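Local coordinates for protein amidohydrolase (PDB 4F0L) that binds an iron(III) ion and is probably a metal-dependent deaminase of the amidohydrolase family, at residues S346-L349 against N355-A358; A295-C300 against G310-T315; E190-L195 against T230-D235. One frame throughout, in Å; residues are numbered along the deposited sequence. Where two conformers were deposited one is given.

Contact 1. Residues S346-L349 against N355-A358; sequences SQRL and NVLA
Asn-355, Val-356 and Leu-357 fold back against Arg-348 and Gln-347 just after the last turns of helix 336-351. This is a helix and the loop that follows it, in the TIM-barrel-type amidohydrolase fold, at the border with the second subunit. Asn-355 has a left-handed backbone conformation, and its N lies over one face of the Arg-348 guanidinium. Both this N and Arg-348 NE are donors, so their 3.3 Å approach is not a bond. The side chains lie alongside each other and point the same way, with guanidinium and amide planes 73° apart. Asn-355 OD1 is 3.0 Å from Arg-348 NH2, but the angle is too poor for a hydrogen bond. OD1 is instead bonded to Thr-364, and Arg-348 forms salt bridges to Glu-344 and to Glu-78 of the second subunit. Glu-344 also accepts bonds from the backbone N of Val-356 and of Leu-357, so one carboxylate ties the loop to the helix and to the arginine. Val-356 comes next and points at the helix. Its CG1 rests 3.9 Å from Gln-347 CB, while CG2 lies 4.2 Å from the backbone N of Arg-348. Leu-357 reaches the helix with the end of its side chain, crossing that of Gln-347 at about a right angle. Gln-347 bends at chi2 (-56°), about its CB-CG bond, and its CG meets Leu-357 CD1 at 3.7 Å.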
ATOM      1  N   SER B 346      -3.887  -2.077   9.504  1.00 16.05           N
ATOM      2  CA  SER B 346      -5.268  -2.324   9.879  1.00 16.56           C
ATOM      3  C   SER B 346      -5.302  -2.365  11.406  1.00 17.89           C
ATOM      4  O   SER B 346      -6.261  -1.872  12.029  1.00 18.40           O
ATOM      5  CB  SER B 346      -5.829  -3.608   9.251  1.00 16.81           C
ATOM      6  OG  SER B 346      -5.214  -4.791   9.742  1.00 16.80           O
ATOM      7  N   GLN B 347      -4.255  -2.925  12.004  1.00 17.65           N
ATOM      8  CA  GLN B 347      -4.206  -3.022  13.455  1.00 18.90           C
ATOM      9  C   GLN B 347      -3.976  -1.654  14.093  1.00 18.99           C
ATOM     10  O   GLN B 347      -4.632  -1.329  15.101  1.00 19.82           O
ATOM     11  CB  GLN B 347      -3.175  -4.056  13.927  1.00 18.61           C
ATOM     12  CG  GLN B 347      -3.371  -5.455  13.316  1.00 19.28           C
ATOM     13  CD  GLN B 347      -4.755  -6.018  13.551  1.00 20.29           C
ATOM     14  OE1 GLN B 347      -5.420  -6.501  12.617  1.00 20.98           O
ATOM     15  NE2 GLN B 347      -5.198  -5.964  14.778  1.00 20.27           N
ATOM     16  N   ARG B 348      -3.088  -0.849  13.502  1.00 18.43           N
ATOM     17  CA  ARG B 348      -2.781   0.472  14.053  1.00 18.93           C
ATOM     18  C   ARG B 348      -4.023   1.369  14.107  1.00 20.28           C
ATOM     19  O   ARG B 348      -4.239   2.089  15.096  1.00 20.32           O
ATOM     20  CB  ARG B 348      -1.666   1.173  13.259  1.00 18.05           C
ATOM     21  CG  ARG B 348      -0.336   0.464  13.369  1.00 17.30           C
ATOM     22  CD  ARG B 348       0.877   1.274  12.947  1.00 16.67           C
ATOM     23  NE  ARG B 348       2.040   0.394  12.994  1.00 15.93           N
ATOM     24  CZ  ARG B 348       3.260   0.696  12.556  1.00 15.82           C
ATOM     25  NH1 ARG B 348       3.530   1.906  12.070  1.00 15.45           N
ATOM     26  NH2 ARG B 348       4.233  -0.220  12.645  1.00 15.23           N
ATOM     27  N   LEU B 349      -4.828   1.332  13.048  1.00 20.40           N
ATOM     28  CA  LEU B 349      -6.042   2.133  12.994  1.00 22.50           C
ATOM     29  C   LEU B 349      -7.099   1.615  13.965  1.00 24.21           C
ATOM     30  O   LEU B 349      -7.729   2.393  14.639  1.00 25.32           O
ATOM     31  CB  LEU B 349      -6.575   2.215  11.557  1.00 22.54           C
ATOM     32  CG  LEU B 349      -5.704   3.048  10.582  1.00 22.15           C
ATOM     33  CD1 LEU B 349      -6.059   2.804   9.107  1.00 21.66           C
ATOM     34  CD2 LEU B 349      -5.801   4.536  10.916  1.00 22.00           C
ATOM     35  N   ASN B 355       3.283  -0.248  16.018  1.00 19.48           N
ATOM     36  CA  ASN B 355       4.045  -1.500  16.192  1.00 19.46           C
ATOM     37  C   ASN B 355       3.258  -2.537  16.983  1.00 19.87           C
ATOM     38  O   ASN B 355       3.727  -3.076  17.969  1.00 19.65           O
ATOM     39  CB  ASN B 355       5.388  -1.136  16.822  1.00 20.08           C
ATOM     40  CG  ASN B 355       6.183  -0.223  15.912  1.00 20.34           C
ATOM     41  OD1 ASN B 355       6.354  -0.551  14.720  1.00 19.46           O
ATOM     42  ND2 ASN B 355       6.626   0.941  16.430  1.00 20.21           N
ATOM     43  N   VAL B 356       2.037  -2.764  16.516  1.00 19.49           N
ATOM     44  CA  VAL B 356       1.103  -3.628  17.170  1.00 20.66           C
ATOM     45  C   VAL B 356       1.502  -5.083  17.068  1.00 20.92           C
ATOM     46  O   VAL B 356       1.382  -5.824  18.046  1.00 21.91           O
ATOM     47  CB  VAL B 356      -0.329  -3.457  16.599  1.00 20.31           C
ATOM     48  CG1 VAL B 356      -1.282  -4.491  17.254  1.00 20.83           C
ATOM     49  CG2 VAL B 356      -0.783  -2.003  16.815  1.00 20.00           C
ATOM     50  N   LEU B 357       1.966  -5.495  15.886  1.00 20.38           N
ATOM     51  CA  LEU B 357       2.273  -6.896  15.635  1.00 20.60           C
ATOM     52  C   LEU B 357       3.759  -7.244  15.795  1.00 21.96           C
ATOM     53  O   LEU B 357       4.165  -8.374  15.528  1.00 22.71           O
ATOM     54  CB  LEU B 357       1.696  -7.346  14.288  1.00 18.98           C
ATOM     55  CG  LEU B 357       0.157  -7.110  14.157  1.00 18.98           C
ATOM     56  CD1 LEU B 357      -0.384  -7.630  12.810  1.00 17.13           C
ATOM     57  CD2 LEU B 357      -0.621  -7.681  15.354  1.00 19.14           C
ATOM     58  N   ALA B 358       4.559  -6.301  16.290  1.00 23.10           N
ATOM     59  CA  ALA B 358       5.915  -6.634  16.747  1.00 24.57           C
ATOM     60  C   ALA B 358       5.861  -7.689  17.885  1.00 26.98           C
ATOM     61  O   ALA B 358       4.869  -7.792  18.597  1.00 26.34           O
ATOM     62  CB  ALA B 358       6.657  -5.374  17.201  1.00 24.75           C
TER

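Contact 2. Residues A295-C300 against G310-T315; sequences AIAGLC and GTFNAT
Strand 296-299 belongs to the parallel sheet of the TIM-barrel-like amidohydrolase fold, and its residues Ala-297 and Leu-299 both point at Phe-312. Phe-312 sits in the loop that leads into helix 314-319. The contact is buried and wholly apolar, and no hydrogen bond links the two segments. Leu-299 does most of the work. Its CD2 methyl stands over the centre of the phenyl ring, 3.5 Å from the centroid of Phe-312 and 11° off the ring normal. This is a CH-pi contact over the face. The second methyl, Leu-299 CD1, lies 3.8 Å from Phe-312 CD2, so both branches of the leucine meet the ring. The two side chains cross at about a right angle. Ala-297 CB comes to the far end of the ring, 3.7 Å from Phe-312 CZ, in an oblique approach. The CB of Phe-312 already points at the strand, and chi1 near 180° (-175°) carries the ring further that way. Just after Phe-312 the chain makes an inverse gamma turn centred on Asn-313, which is also the N-cap residue of the helix. Phe-317 of that helix meets the Phe-312 ring edge-to-face. Strand 296-299 itself runs between strands 274-276 and 323-326. Leu-299 also packs on Phe-324 of strand 323-326 and on Leu-343 of helix 336-351, while Ala-297 touches Met-290 of helix 284-293.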
ATOM      1  N   ALA B 295      -4.513 -24.471  13.915  1.00 22.63           N
ATOM      2  CA  ALA B 295      -4.945 -24.097  12.567  1.00 21.34           C
ATOM      3  C   ALA B 295      -4.219 -22.839  12.148  1.00 19.82           C
ATOM      4  O   ALA B 295      -4.014 -21.957  12.953  1.00 20.42           O
ATOM      5  CB  ALA B 295      -6.444 -23.849  12.537  1.00 21.55           C
ATOM      6  N   ILE B 296      -3.801 -22.772  10.889  1.00 18.44           N
ATOM      7  CA  ILE B 296      -3.100 -21.591  10.388  1.00 16.99           C
ATOM      8  C   ILE B 296      -4.110 -20.586   9.867  1.00 16.15           C
ATOM      9  O   ILE B 296      -5.020 -20.971   9.113  1.00 15.85           O
ATOM     10  CB  ILE B 296      -2.181 -21.933   9.218  1.00 16.63           C
ATOM     11  CG1 ILE B 296      -1.159 -22.997   9.637  1.00 16.96           C
ATOM     12  CG2 ILE B 296      -1.536 -20.647   8.675  1.00 15.36           C
ATOM     13  CD1 ILE B 296      -0.318 -22.609  10.834  1.00 16.79           C
ATOM     14  N   ALA B 297      -3.961 -19.316  10.260  1.00 15.54           N
ATOM     15  CA  ALA B 297      -4.802 -18.238   9.741  1.00 15.37           C
ATOM     16  C   ALA B 297      -4.320 -17.837   8.357  1.00 14.84           C
ATOM     17  O   ALA B 297      -3.178 -17.382   8.219  1.00 15.21           O
ATOM     18  CB  ALA B 297      -4.784 -17.021  10.695  1.00 14.59           C
ATOM     19  N   GLY B 298      -5.151 -18.019   7.337  1.00 15.22           N
ATOM     20  CA  GLY B 298      -4.796 -17.650   5.968  1.00 14.65           C
ATOM     21  C   GLY B 298      -5.245 -16.229   5.718  1.00 14.98           C
ATOM     22  O   GLY B 298      -6.360 -16.000   5.242  1.00 15.70           O
ATOM     23  N   LEU B 299      -4.392 -15.271   6.069  1.00 14.26           N
ATOM     24  CA  LEU B 299      -4.755 -13.862   5.998  1.00 13.97           C
ATOM     25  C   LEU B 299      -4.533 -13.303   4.592  1.00 13.75           C
ATOM     26  O   LEU B 299      -3.484 -13.544   3.959  1.00 12.89           O
ATOM     27  CB  LEU B 299      -3.942 -13.066   7.032  1.00 13.85           C
ATOM     28  CG  LEU B 299      -4.088 -13.498   8.502  1.00 14.60           C
ATOM     29  CD1 LEU B 299      -3.329 -12.522   9.430  1.00 14.73           C
ATOM     30  CD2 LEU B 299      -5.586 -13.585   8.906  1.00 14.09           C
ATOM     31  N   CYS B 300      -5.487 -12.499   4.141  1.00 14.15           N
ATOM     32  CA  CYS B 300      -5.441 -11.879   2.830  1.00 14.52           C
ATOM     33  C   CYS B 300      -5.697 -10.387   2.981  1.00 14.73           C
ATOM     34  O   CYS B 300      -6.750  -9.902   2.586  1.00 15.48           O
ATOM     35  CB  CYS B 300      -6.478 -12.541   1.904  1.00 15.50           C
ATOM     36  SG  CYS B 300      -6.278 -14.366   1.771  1.00 16.41           S
ATOM     37  N   GLY B 310     -13.193  -6.576   6.897  1.00 19.97           N
ATOM     38  CA  GLY B 310     -13.007  -6.325   8.310  1.00 19.99           C
ATOM     39  C   GLY B 310     -11.567  -6.508   8.698  1.00 19.76           C
ATOM     40  O   GLY B 310     -10.695  -6.750   7.853  1.00 18.90           O
ATOM     41  N   THR B 311     -11.330  -6.455  10.004  1.00 20.66           N
ATOM     42  CA  THR B 311      -9.974  -6.448  10.560  1.00 19.61           C
ATOM     43  C   THR B 311      -9.766  -7.693  11.434  1.00 18.89           C
ATOM     44  O   THR B 311     -10.582  -7.981  12.329  1.00 18.93           O
ATOM     45  CB  THR B 311      -9.778  -5.185  11.393  1.00 20.38           C
ATOM     46  OG1 THR B 311     -10.043  -4.056  10.575  1.00 20.94           O
ATOM     47  CG2 THR B 311      -8.349  -5.112  11.926  1.00 19.82           C
ATOM     48  N   PHE B 312      -8.698  -8.434  11.172  1.00 17.73           N
ATOM     49  CA  PHE B 312      -8.393  -9.686  11.912  1.00 18.20           C
ATOM     50  C   PHE B 312      -7.985  -9.416  13.374  1.00 19.04           C
ATOM     51  O   PHE B 312      -7.341  -8.393  13.676  1.00 19.08           O
ATOM     52  CB  PHE B 312      -7.247 -10.422  11.187  1.00 17.43           C
ATOM     53  CG  PHE B 312      -6.907 -11.760  11.749  1.00 17.76           C
ATOM     54  CD1 PHE B 312      -7.762 -12.844  11.582  1.00 17.34           C
ATOM     55  CD2 PHE B 312      -5.689 -11.961  12.402  1.00 18.16           C
ATOM     56  CE1 PHE B 312      -7.425 -14.089  12.088  1.00 17.86           C
ATOM     57  CE2 PHE B 312      -5.339 -13.212  12.908  1.00 18.08           C
ATOM     58  CZ  PHE B 312      -6.221 -14.273  12.770  1.00 18.12           C
ATOM     59  N   ASN B 313      -8.286 -10.389  14.244  1.00 19.61           N
ATOM     60  CA  ASN B 313      -7.950 -10.315  15.675  0.50 20.82           C
ATOM     61  C   ASN B 313      -6.502 -10.721  15.895  1.00 21.21           C
ATOM     62  O   ASN B 313      -6.210 -11.714  16.577  1.00 20.49           O
ATOM     63  CB  ASN B 313      -8.833 -11.245  16.512  0.50 21.64           C
ATOM     64  CG  ASN B 313     -10.261 -10.799  16.545  0.50 22.44           C
ATOM     65  OD1 ASN B 313     -10.564  -9.688  16.143  0.50 23.23           O
ATOM     66  ND2 ASN B 313     -11.156 -11.674  17.012  0.50 23.67           N
ATOM     67  N   ALA B 314      -5.597  -9.932  15.321  1.00 21.18           N
ATOM     68  CA  ALA B 314      -4.204 -10.321  15.151  1.00 21.89           C
ATOM     69  C   ALA B 314      -3.397 -10.447  16.468  1.00 22.41           C
ATOM     70  O   ALA B 314      -2.645 -11.417  16.643  1.00 22.37           O
ATOM     71  CB  ALA B 314      -3.521  -9.343  14.178  1.00 21.11           C
ATOM     72  N   THR B 315      -3.553  -9.501  17.387  1.00 22.98           N
ATOM     73  CA  THR B 315      -2.776  -9.561  18.650  1.00 25.09           C
ATOM     74  C   THR B 315      -3.242 -10.720  19.535  1.00 24.06           C
ATOM     75  O   THR B 315      -2.420 -11.494  20.023  1.00 24.07           O
ATOM     76  CB  THR B 315      -2.798  -8.229  19.421  1.00 27.00           C
ATOM     77  OG1 THR B 315      -4.155  -7.887  19.733  1.00 31.47           O
ATOM     78  CG2 THR B 315      -2.207  -7.128  18.574  1.00 25.88           C
TER

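Contact 3. Residues E190-L195 against T230-D235; sequences ERFARL and TQLLPD
Leu-232 reaches across to helix 189-203 and sets its two methyls on Phe-192 and Ala-193. It lies in the segment between helix 223-229 and strand 238-242. The contact thus joins the outer helix layer of the barrel-type fold to the connection that leads into the next strand. Leu-232 points at the helix. Its CG lies anti to the carbonyl carbon (chi1 -76°), and the branch spreads CD1 and CD2 over two neighbouring helix residues. The CD1 methyl meets the phenyl ring at its edge, near the ring plane. It is 3.7 Å from Phe-192 CD2 and 3.8 Å from Phe-192 CE2, so it sits against the CD2-CE2 side of the ring and not over a face. The CD2 methyl touches Ala-193 CB at 3.9 Å. The bond from CA to CB of Phe-192 is not aimed at the leucine. The ring gets there because chi1 (-176°) puts CG on the side away from the backbone N, and the two side chains then cross obliquely. The same phenylalanine packs on Val-213 of strand 210-215, and Leu-233 touches Leu-211 of that strand. Arg-273 NH2 bonds to the carbonyl O of Thr-230 and of Leu-233, which tethers the backbone on both sides of Leu-232. Within the helix, Arg-194 forms a side-on salt bridge with Glu-190, one turn earlier, through NE and NH1. Arg-194 NE is 2.8 Å from Glu-190 OE2, which it meets from above the carboxylate plane. Arg-194 NH1 is 3.1 Å from Glu-190 OE1, which accepts with its syn lone pair. The contact between the segments has no polar bond at all. It therefore rests on hydrophobic packing and van der Waals fit, while the charges of Arg-194 and Glu-190 pair within the helix and take no part in it.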
ATOM      1  N   GLU B 190     -18.178 -37.801  -5.210  1.00 28.38           N
ATOM      2  CA  GLU B 190     -17.656 -38.799  -6.104  1.00 30.97           C
ATOM      3  C   GLU B 190     -16.873 -38.164  -7.267  1.00 29.19           C
ATOM      4  O   GLU B 190     -15.745 -38.573  -7.553  1.00 26.48           O
ATOM      5  CB  GLU B 190     -18.791 -39.668  -6.650  1.00 34.76           C
ATOM      6  CG  GLU B 190     -18.303 -40.855  -7.470  1.00 38.33           C
ATOM      7  CD  GLU B 190     -18.119 -40.536  -8.952  1.00 42.13           C
ATOM      8  OE1 GLU B 190     -18.610 -39.471  -9.443  1.00 41.10           O
ATOM      9  OE2 GLU B 190     -17.451 -41.365  -9.635  1.00 46.63           O
ATOM     10  N   ARG B 191     -17.482 -37.192  -7.953  1.00 26.51           N
ATOM     11  CA  ARG B 191     -16.788 -36.563  -9.072  1.00 25.35           C
ATOM     12  C   ARG B 191     -15.592 -35.752  -8.580  1.00 23.73           C
ATOM     13  O   ARG B 191     -14.576 -35.661  -9.277  1.00 22.39           O
ATOM     14  CB  ARG B 191     -17.711 -35.684  -9.905  1.00 25.42           C
ATOM     15  CG  ARG B 191     -17.064 -35.215 -11.202  1.00 26.24           C
ATOM     16  CD  ARG B 191     -18.108 -34.684 -12.180  1.00 27.01           C
ATOM     17  NE  ARG B 191     -18.595 -33.375 -11.762  1.00 28.29           N
ATOM     18  CZ  ARG B 191     -19.738 -32.815 -12.160  1.00 28.86           C
ATOM     19  NH1 ARG B 191     -20.554 -33.462 -12.980  1.00 29.99           N
ATOM     20  NH2 ARG B 191     -20.082 -31.607 -11.706  1.00 27.95           N
ATOM     21  N   PHE B 192     -15.696 -35.216  -7.360  1.00 22.47           N
ATOM     22  CA  PHE B 192     -14.570 -34.537  -6.740  1.00 21.43           C
ATOM     23  C   PHE B 192     -13.380 -35.481  -6.498  1.00 21.45           C
ATOM     24  O   PHE B 192     -12.241 -35.089  -6.782  1.00 20.10           O
ATOM     25  CB  PHE B 192     -14.975 -33.833  -5.429  1.00 21.04           C
ATOM     26  CG  PHE B 192     -13.865 -33.033  -4.813  1.00 19.80           C
ATOM     27  CD1 PHE B 192     -13.523 -31.782  -5.323  1.00 19.45           C
ATOM     28  CD2 PHE B 192     -13.140 -33.527  -3.745  1.00 19.99           C
ATOM     29  CE1 PHE B 192     -12.477 -31.040  -4.771  1.00 18.96           C
ATOM     30  CE2 PHE B 192     -12.092 -32.782  -3.188  1.00 19.11           C
ATOM     31  CZ  PHE B 192     -11.760 -31.546  -3.707  1.00 18.28           C
ATOM     32  N   ALA B 193     -13.630 -36.679  -5.939  1.00 21.85           N
ATOM     33  CA  ALA B 193     -12.535 -37.663  -5.737  1.00 22.18           C
ATOM     34  C   ALA B 193     -11.852 -37.982  -7.083  1.00 22.72           C
ATOM     35  O   ALA B 193     -10.628 -38.036  -7.177  1.00 22.59           O
ATOM     36  CB  ALA B 193     -13.030 -38.960  -5.063  1.00 23.30           C
ATOM     37  N   ARG B 194     -12.636 -38.188  -8.128  1.00 23.69           N
ATOM     38  CA  ARG B 194     -12.069 -38.450  -9.443  1.00 24.38           C
ATOM     39  C   ARG B 194     -11.224 -37.253  -9.945  1.00 23.23           C
ATOM     40  O   ARG B 194     -10.195 -37.428 -10.555  1.00 21.94           O
ATOM     41  CB  ARG B 194     -13.171 -38.810 -10.434  1.00 26.28           C
ATOM     42  CG  ARG B 194     -13.706 -40.236 -10.277  1.00 28.92           C
ATOM     43  CD  ARG B 194     -14.549 -40.674 -11.479  1.00 31.59           C
ATOM     44  NE  ARG B 194     -15.853 -40.021 -11.457  1.00 33.10           N
ATOM     45  CZ  ARG B 194     -16.307 -39.147 -12.368  1.00 35.95           C
ATOM     46  NH1 ARG B 194     -17.521 -38.622 -12.194  1.00 36.24           N
ATOM     47  NH2 ARG B 194     -15.586 -38.784 -13.441  1.00 35.86           N
ATOM     48  N   LEU B 195     -11.643 -36.031  -9.643  1.00 22.93           N
ATOM     49  CA  LEU B 195     -10.875 -34.849 -10.046  1.00 22.48           C
ATOM     50  C   LEU B 195      -9.547 -34.802  -9.289  1.00 21.89           C
ATOM     51  O   LEU B 195      -8.489 -34.561  -9.890  1.00 21.52           O
ATOM     52  CB  LEU B 195     -11.690 -33.588  -9.765  1.00 23.19           C
ATOM     53  CG  LEU B 195     -10.987 -32.240  -9.989  1.00 23.71           C
ATOM     54  CD1 LEU B 195     -10.812 -31.998 -11.464  1.00 24.94           C
ATOM     55  CD2 LEU B 195     -11.809 -31.153  -9.346  1.00 24.32           C
ATOM     56  N   THR B 230     -12.587 -34.077   3.380  1.00 25.41           N
ATOM     57  CA  THR B 230     -11.421 -33.913   4.248  1.00 26.14           C
ATOM     58  C   THR B 230     -10.813 -35.262   4.712  1.00 27.48           C
ATOM     59  O   THR B 230      -9.828 -35.295   5.447  1.00 27.45           O
ATOM     60  CB  THR B 230     -11.759 -32.978   5.433  1.00 25.81           C
ATOM     61  OG1 THR B 230     -12.845 -33.510   6.185  1.00 27.22           O
ATOM     62  CG2 THR B 230     -12.204 -31.620   4.924  1.00 25.34           C
ATOM     63  N   GLN B 231     -11.396 -36.369   4.253  1.00 28.69           N
ATOM     64  CA  GLN B 231     -10.873 -37.698   4.503  1.00 29.89           C
ATOM     65  C   GLN B 231     -10.154 -38.252   3.268  1.00 29.41           C
ATOM     66  O   GLN B 231      -9.489 -39.276   3.366  1.00 30.00           O
ATOM     67  CB  GLN B 231     -12.014 -38.658   4.964  1.00 30.62           C
ATOM     68  N   LEU B 232     -10.250 -37.575   2.123  1.00 27.56           N
ATOM     69  CA  LEU B 232      -9.648 -38.110   0.893  1.00 27.87           C
ATOM     70  C   LEU B 232      -8.144 -38.255   0.972  1.00 26.91           C
ATOM     71  O   LEU B 232      -7.593 -39.248   0.512  1.00 27.50           O
ATOM     72  CB  LEU B 232      -9.964 -37.241  -0.325  1.00 27.59           C
ATOM     73  CG  LEU B 232     -11.346 -37.337  -0.929  1.00 29.33           C
ATOM     74  CD1 LEU B 232     -11.396 -36.357  -2.099  1.00 28.76           C
ATOM     75  CD2 LEU B 232     -11.714 -38.776  -1.365  1.00 29.85           C
ATOM     76  N   LEU B 233      -7.481 -37.243   1.522  1.00 25.62           N
ATOM     77  CA  LEU B 233      -6.040 -37.179   1.600  1.00 25.38           C
ATOM     78  C   LEU B 233      -5.722 -36.718   3.031  1.00 26.07           C
ATOM     79  O   LEU B 233      -5.432 -35.535   3.266  1.00 24.12           O
ATOM     80  CB  LEU B 233      -5.482 -36.193   0.554  1.00 23.58           C
ATOM     81  CG  LEU B 233      -5.686 -36.579  -0.924  1.00 24.14           C
ATOM     82  CD1 LEU B 233      -5.444 -35.390  -1.869  1.00 22.13           C
ATOM     83  CD2 LEU B 233      -4.867 -37.823  -1.324  1.00 24.10           C
ATOM     84  N   PRO B 234      -5.821 -37.653   3.994  1.00 28.05           N
ATOM     85  CA  PRO B 234      -5.758 -37.306   5.409  1.00 27.96           C
ATOM     86  C   PRO B 234      -4.428 -36.731   5.849  1.00 27.62           C
ATOM     87  O   PRO B 234      -4.368 -36.099   6.891  1.00 27.42           O
ATOM     88  CB  PRO B 234      -6.054 -38.632   6.119  1.00 30.42           C
ATOM     89  CG  PRO B 234      -5.707 -39.704   5.110  1.00 31.03           C
ATOM     90  CD  PRO B 234      -6.050 -39.101   3.783  1.00 29.76           C
ATOM     91  N   ASP B 235      -3.371 -36.919   5.071  1.00 28.24           N
ATOM     92  CA  ASP B 235      -2.077 -36.370   5.463  1.00 27.93           C
ATOM     93  C   ASP B 235      -1.738 -35.072   4.739  1.00 26.50           C
ATOM     94  O   ASP B 235      -0.646 -34.541   4.901  1.00 27.30           O
ATOM     95  CB  ASP B 235      -0.977 -37.395   5.247  1.00 29.32           C
ATOM     96  CG  ASP B 235      -1.225 -38.675   6.048  1.00 31.47           C
ATOM     97  OD1 ASP B 235      -1.554 -38.571   7.252  1.00 32.46           O
ATOM     98  OD2 ASP B 235      -1.096 -39.767   5.472  1.00 32.49           O
TER

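Overall arrangement
Contact 3 comes first along the chain, then contact 2, then contact 1, and none is interleaved with another. Contacts 1 and 2 are neighbours, with centres about 13 Å apart. Ala-314 and Thr-315, at the start of helix 314-319, pack against Leu-357 and Val-356, and Thr-311 touches helix 336-351. The two form a continuous packed region from the parallel barrel sheet out to the second subunit. Contact 3 lies across the chain's centre from contact 1, about 39 Å away between centres, and about 27 Å from contact 2. Contact 2 is nearest the iron: the side chain of Leu-299 is about 11 Å from it. Away from the metal, contact 1 is at the dimer interface and contact 3 on the outer helix layer.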